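Local coordinates for D-2-hydroxyacid dehydrogensase protein (Ketogulonicigenium vulgare, PDB 4LSW) that probably catalyses the NAD(P)-dependent interconversion of D-2-hydroxyacids and 2-oxoacids, at residues A[2-6]-A[45-49]; A[200-206]-A[228-234]. One frame throughout, in Å; residues are numbered along the deposited sequence.

Contact 1: residues A[2-6]-A[45-49]; sequences TKPEI and RIRAI
Where the neighbouring parallel strands 5-8 and 48-52 begin, in the mixed six-stranded sheet of what is, by family resemblance, probably the substrate-binding domain, Glu5 meets Arg45 and Arg47 at the N-terminal ends of these two inner strands. The evidence for pairing is a single strong backbone bond: Arg47 N donates to Glu5 O over 3.0 Å, nearly straight at 176° about the hydrogen. Ala48 N, one residue further on, is buried without a partner.

The Glu5 side chain sets its CG anti to the carbonyl carbon (chi1 -55°) and runs extended beyond it, which carries the carboxylate across the Arg45 chain at its CD. The touch is with methylene rather than with the charged end: Glu5 OE2 comes within 3.2 Å of Arg45 CD, whereas the distance from Glu5 OE2 to Arg45 NE is 4.0 Å. The carboxylate and guanidinium planes are only 14° apart, but the oxygen lies well out of the guanidinium plane, so the pair attracts at most through charge. The firmer polar partner of Glu5 is His27 on strand 25-28, hydrogen-bonded to OE1. Losing the carboxylate to an alanine here is likely to leave His27 NE2 without this hydrogen-bond partner and to uncover the CD of Arg45.

Arg47 turns its own charge to Glu69 in a salt bridge through NE, while its NH1 lies 4.1 Å from Pro4 CB; both Pro4 and Arg47 also touch Phe305 of helix 287-306. Deeper in, Ile46 reaches across with its CD1, 3.9 Å from Ile6 C. Ala48 packs on Leu301 and Phe305, and Ile6 CG2 stands 4.0 Å from Ala48 CB.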
loop_
_atom_site.group_PDB
_atom_site.type_symbol
_atom_site.label_atom_id
_atom_site.label_comp_id
_atom_site.label_asym_id
_atom_site.label_seq_id
_atom_site.Cartn_x
_atom_site.Cartn_y
_atom_site.Cartn_z
ATOM N N THR A 2 21.579 26.049 15.687
ATOM C CA THR A 2 20.520 25.127 16.104
ATOM C C THR A 2 20.500 23.867 15.268
ATOM O O THR A 2 20.671 23.910 14.052
ATOM C CB THR A 2 19.115 25.750 15.996
ATOM O OG1 THR A 2 18.757 25.876 14.615
ATOM C CG2 THR A 2 19.054 27.106 16.673
ATOM N N LYS A 3 20.285 22.748 15.945
ATOM C CA LYS A 3 19.919 21.503 15.298
ATOM C C LYS A 3 18.625 21.104 15.991
ATOM O O LYS A 3 18.664 20.531 17.088
ATOM C CB LYS A 3 20.985 20.428 15.516
ATOM C CG LYS A 3 22.332 20.720 14.868
ATOM C CD LYS A 3 23.241 19.510 14.947
ATOM C CE LYS A 3 22.619 18.333 14.228
ATOM N NZ LYS A 3 23.476 17.120 14.269
ATOM N N PRO A 4 17.477 21.432 15.369
ATOM C CA PRO A 4 16.166 21.235 15.999
ATOM C C PRO A 4 15.988 19.820 16.527
ATOM O O PRO A 4 16.483 18.852 15.941
ATOM C CB PRO A 4 15.183 21.512 14.861
ATOM C CG PRO A 4 15.916 22.469 13.973
ATOM C CD PRO A 4 17.354 22.016 14.022
ATOM N N GLU A 5 15.318 19.707 17.663
ATOM C CA GLU A 5 15.220 18.416 18.306
ATOM C C GLU A 5 13.949 17.712 17.886
ATOM O O GLU A 5 12.847 18.273 17.937
ATOM C CB GLU A 5 15.342 18.544 19.822
ATOM C CG GLU A 5 16.618 19.272 20.207
ATOM C CD GLU A 5 17.051 19.010 21.623
ATOM O OE1 GLU A 5 16.880 17.872 22.109
ATOM O OE2 GLU A 5 17.571 19.953 22.245
ATOM N N ILE A 6 14.131 16.483 17.416
ATOM C CA ILE A 6 13.020 15.684 16.926
ATOM C C ILE A 6 13.009 14.301 17.577
ATOM O O ILE A 6 14.035 13.809 18.054
ATOM C CB ILE A 6 13.041 15.567 15.389
ATOM C CG1 ILE A 6 14.161 14.648 14.915
ATOM C CG2 ILE A 6 13.188 16.938 14.739
ATOM C CD1 ILE A 6 14.146 14.469 13.415
ATOM N N ARG A 45 11.607 19.242 24.785
ATOM C CA ARG A 45 12.421 19.749 23.688
ATOM C C ARG A 45 11.882 19.424 22.301
ATOM O O ARG A 45 12.265 20.065 21.323
ATOM C CB ARG A 45 13.838 19.205 23.788
ATOM C CG ARG A 45 14.508 19.506 25.113
ATOM C CD ARG A 45 16.003 19.419 24.953
ATOM N NE ARG A 45 16.745 19.644 26.191
ATOM C CZ ARG A 45 17.181 20.832 26.607
ATOM N NH1 ARG A 45 16.919 21.929 25.907
ATOM N NH2 ARG A 45 17.874 20.922 27.738
ATOM N N ILE A 46 11.007 18.430 22.222
ATOM C CA ILE A 46 10.595 17.895 20.928
ATOM C C ILE A 46 9.706 18.856 20.141
ATOM O O ILE A 46 8.612 19.212 20.574
ATOM C CB ILE A 46 9.880 16.535 21.087
ATOM C CG1 ILE A 46 10.786 15.530 21.802
ATOM C CG2 ILE A 46 9.453 15.998 19.723
ATOM C CD1 ILE A 46 12.203 15.437 21.234
ATOM N N ARG A 47 10.187 19.257 18.968
ATOM C CA ARG A 47 9.429 20.153 18.110
ATOM C C ARG A 47 8.795 19.394 16.947
ATOM O O ARG A 47 7.820 19.851 16.371
ATOM C CB ARG A 47 10.312 21.297 17.615
ATOM C CG ARG A 47 10.717 22.267 18.723
ATOM C CD ARG A 47 11.727 23.281 18.228
ATOM N NE ARG A 47 11.184 24.082 17.136
ATOM C CZ ARG A 47 11.922 24.787 16.285
ATOM N NH1 ARG A 47 13.240 24.794 16.396
ATOM N NH2 ARG A 47 11.336 25.478 15.318
ATOM N N ALA A 48 9.349 18.233 16.606
ATOM C CA ALA A 48 8.733 17.399 15.576
ATOM C C ALA A 48 8.917 15.916 15.875
ATOM O O ALA A 48 9.923 15.516 16.458
ATOM C CB ALA A 48 9.287 17.729 14.191
ATOM N N ILE A 49 7.932 15.121 15.469
ATOM C CA ILE A 49 8.032 13.669 15.529
ATOM C C ILE A 49 8.194 13.162 14.105
ATOM O O ILE A 49 7.538 13.656 13.179
ATOM C CB ILE A 49 6.797 13.045 16.185
ATOM C CG1 ILE A 49 6.787 13.352 17.685
ATOM C CG2 ILE A 49 6.780 11.534 15.964
ATOM C CD1 ILE A 49 5.495 12.978 18.368
#

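Contact 2: residues A[200-206]-A[228-234]; sequences FLFVTLA and MLINISR
Ile230 packs against Phe202 between parallel strands 200-203 and 228-231, which helix 217-223 joins into a beta-alpha-beta unit of the Rossmann-type NAD-binding domain. From Ile230 CB, 3.8 Å from Phe202 CD2, the side chain divides: CG2 meets the same ring atom and its neighbour CE2, while CG1, anti to the carbonyl carbon (chi1 -57°), lies 4.2 Å from Phe202 CE2. A chi2 of 96°, away from the usual staggered values, then turns CD1 over the ring. There Ile230 CD1 sits 4.0 Å from the Phe202 ring centroid and 10° off the normal, a CH-pi contact; the same methyl also approaches Phe200 CB. Met112 of helix 101-116 touches both phenylalanines.

Met228 meets Phe200 differently, its SD lying in the ring plane at the edge, a Met-aromatic contact with 5.2 Å from SD to the Phe200 centroid. On the face with Leu201 and Val203, Leu229 CD1 lies 3.6 Å from Val203 CG2 and also touches Leu201 CD2.

Three straight backbone bonds fix the parallel register, Leu201 N to Met228 O, Ile230 N to Leu201 O and Val203 N to Ile230 O, each 2.8 Å. Past the strand ends the pairing is looser: Ser233 OG gives a weak bond to Val203 O and receives a weak one from Leu205 N. Beyond it, water 1 accepts a hydrogen bond from Arg234 N at 3.0 Å.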
loop_
_atom_site.group_PDB
_atom_site.type_symbol
_atom_site.label_atom_id
_atom_site.label_comp_id
_atom_site.label_asym_id
_atom_site.label_seq_id
_atom_site.Cartn_x
_atom_site.Cartn_y
_atom_site.Cartn_z
ATOM N N PHE A 200 -10.090 -10.322 -14.875
ATOM C CA PHE A 200 -9.065 -9.937 -13.916
ATOM C C PHE A 200 -9.618 -8.753 -13.151
ATOM O O PHE A 200 -10.106 -7.811 -13.769
ATOM C CB PHE A 200 -7.787 -9.484 -14.639
ATOM C CG PHE A 200 -7.223 -10.494 -15.595
ATOM C CD1 PHE A 200 -6.341 -11.469 -15.150
ATOM C CD2 PHE A 200 -7.560 -10.462 -16.944
ATOM C CE1 PHE A 200 -5.797 -12.401 -16.036
ATOM C CE2 PHE A 200 -7.028 -11.401 -17.832
ATOM C CZ PHE A 200 -6.144 -12.360 -17.381
ATOM N N LEU A 201 -9.578 -8.806 -11.824
ATOM C CA LEU A 201 -10.067 -7.694 -10.998
ATOM C C LEU A 201 -8.955 -7.191 -10.092
ATOM O O LEU A 201 -8.411 -7.956 -9.282
ATOM C CB LEU A 201 -11.248 -8.140 -10.126
ATOM C CG LEU A 201 -11.845 -7.088 -9.190
ATOM C CD1 LEU A 201 -12.456 -5.944 -9.981
ATOM C CD2 LEU A 201 -12.888 -7.719 -8.268
ATOM N N PHE A 202 -8.604 -5.924 -10.242
ATOM C CA PHE A 202 -7.572 -5.313 -9.413
ATOM C C PHE A 202 -8.223 -4.570 -8.266
ATOM O O PHE A 202 -9.123 -3.757 -8.486
ATOM C CB PHE A 202 -6.747 -4.320 -10.243
ATOM C CG PHE A 202 -5.862 -4.975 -11.261
ATOM C CD1 PHE A 202 -6.368 -5.364 -12.501
ATOM C CD2 PHE A 202 -4.529 -5.218 -10.975
ATOM C CE1 PHE A 202 -5.556 -5.974 -13.445
ATOM C CE2 PHE A 202 -3.713 -5.827 -11.922
ATOM C CZ PHE A 202 -4.227 -6.202 -13.151
ATOM N N VAL A 203 -7.761 -4.829 -7.049
ATOM C CA VAL A 203 -8.266 -4.112 -5.886
ATOM C C VAL A 203 -7.268 -3.025 -5.516
ATOM O O VAL A 203 -6.155 -3.308 -5.044
ATOM C CB VAL A 203 -8.496 -5.048 -4.705
ATOM C CG1 VAL A 203 -9.105 -4.278 -3.542
ATOM C CG2 VAL A 203 -9.406 -6.181 -5.127
ATOM N N THR A 204 -7.669 -1.787 -5.790
ATOM C CA THR A 204 -6.819 -0.616 -5.632
ATOM C C THR A 204 -7.617 0.450 -4.892
ATOM O O THR A 204 -7.713 1.593 -5.323
ATOM C CB THR A 204 -6.325 -0.099 -7.006
ATOM O OG1 THR A 204 -7.425 -0.024 -7.920
ATOM C CG2 THR A 204 -5.305 -1.057 -7.585
ATOM N N LEU A 205 -8.200 0.036 -3.772
ATOM C CA LEU A 205 -8.969 0.916 -2.897
ATOM C C LEU A 205 -8.048 1.535 -1.856
ATOM O O LEU A 205 -7.467 0.824 -1.036
ATOM C CB LEU A 205 -10.051 0.118 -2.176
ATOM C CG LEU A 205 -11.218 -0.400 -3.003
ATOM C CD1 LEU A 205 -11.999 -1.459 -2.224
ATOM C CD2 LEU A 205 -12.130 0.754 -3.412
ATOM N N ALA A 206 -7.932 2.858 -1.883
ATOM C CA ALA A 206 -6.990 3.567 -1.023
ATOM C C ALA A 206 -7.484 3.667 0.418
ATOM O O ALA A 206 -6.683 3.678 1.357
ATOM C CB ALA A 206 -6.687 4.949 -1.590
ATOM N N MET A 228 -9.551 -13.843 -11.896
ATOM C CA MET A 228 -8.383 -13.667 -11.061
ATOM C C MET A 228 -8.509 -12.380 -10.256
ATOM O O MET A 228 -8.829 -11.323 -10.806
ATOM C CB MET A 228 -7.126 -13.609 -11.933
ATOM C CG MET A 228 -5.880 -13.369 -11.123
ATOM S SD MET A 228 -4.411 -13.063 -12.116
ATOM C CE MET A 228 -4.449 -14.505 -13.157
ATOM N N LEU A 229 -8.255 -12.473 -8.955
ATOM C CA LEU A 229 -8.255 -11.318 -8.075
ATOM C C LEU A 229 -6.820 -10.883 -7.800
ATOM O O LEU A 229 -5.994 -11.708 -7.403
ATOM C CB LEU A 229 -8.944 -11.679 -6.752
ATOM C CG LEU A 229 -9.127 -10.522 -5.764
ATOM C CD1 LEU A 229 -10.189 -9.531 -6.250
ATOM C CD2 LEU A 229 -9.468 -11.060 -4.369
ATOM N N ILE A 230 -6.511 -9.606 -8.034
ATOM C CA ILE A 230 -5.180 -9.091 -7.735
ATOM C C ILE A 230 -5.298 -8.012 -6.681
ATOM O O ILE A 230 -5.959 -7.010 -6.905
ATOM C CB ILE A 230 -4.478 -8.496 -8.986
ATOM C CG1 ILE A 230 -4.377 -9.539 -10.105
ATOM C CG2 ILE A 230 -3.091 -7.961 -8.622
ATOM C CD1 ILE A 230 -5.495 -9.444 -11.145
ATOM N N ASN A 231 -4.683 -8.220 -5.522
ATOM C CA ASN A 231 -4.749 -7.223 -4.474
ATOM C C ASN A 231 -3.415 -6.585 -4.138
ATOM O O ASN A 231 -2.476 -7.281 -3.720
ATOM C CB ASN A 231 -5.376 -7.767 -3.193
ATOM C CG ASN A 231 -5.644 -6.672 -2.211
ATOM O OD1 ASN A 231 -5.736 -5.499 -2.585
ATOM N ND2 ASN A 231 -5.742 -7.029 -0.935
ATOM N N ILE A 232 -3.345 -5.264 -4.324
ATOM C CA ILE A 232 -2.150 -4.477 -3.965
ATOM C C ILE A 232 -2.491 -3.312 -3.025
ATOM O O ILE A 232 -1.672 -2.410 -2.813
ATOM C CB ILE A 232 -1.416 -3.946 -5.221
ATOM C CG1 ILE A 232 -2.398 -3.209 -6.141
ATOM C CG2 ILE A 232 -0.726 -5.087 -5.957
ATOM C CD1 ILE A 232 -1.772 -2.670 -7.420
ATOM N N SER A 233 -3.696 -3.344 -2.449
ATOM C CA SER A 233 -4.159 -2.326 -1.499
ATOM C C SER A 233 -4.552 -3.007 -0.194
ATOM O O SER A 233 -4.380 -4.198 -0.075
ATOM C CB SER A 233 -5.355 -1.566 -2.074
ATOM O OG SER A 233 -6.460 -2.436 -2.258
ATOM N N ARG A 234 -5.109 -2.277 0.764
ATOM C CA ARG A 234 -5.217 -2.810 2.131
ATOM C C ARG A 234 -5.946 -4.152 2.276
ATOM O O ARG A 234 -6.865 -4.469 1.514
ATOM C CB ARG A 234 -5.831 -1.769 3.063
ATOM C CG ARG A 234 -7.216 -1.325 2.655
ATOM C CD ARG A 234 -7.718 -0.215 3.563
ATOM N NE ARG A 234 -6.883 0.980 3.487
ATOM C CZ ARG A 234 -7.173 2.136 4.080
ATOM N NH1 ARG A 234 -8.285 2.256 4.790
ATOM N NH2 ARG A 234 -6.359 3.178 3.956
HETATM O O HOH W 1 -5.584 0.676 0.522
#

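The two contacts occupy different sheets of one chain: contact 1 pairs strands of the mixed six-stranded sheet, and contact 2 pairs central strands of the seven-stranded parallel sheet. Their centres are 40 Å apart and their nearest atoms about 20 Å, so neither touches the other. The centre of contact 1 lies about 29 Å from the centre of the chain, that of contact 2 about 11 Å. Contact 2 is the one that probably borders the coenzyme site: Thr204 OG1 hydrogen-bonds Gly152 O and Leu151 O, at the start of a glycine-rich turn consistent with a Rossmann GxGxxG motif. Both segments of contact 1 precede those of contact 2 in the chain.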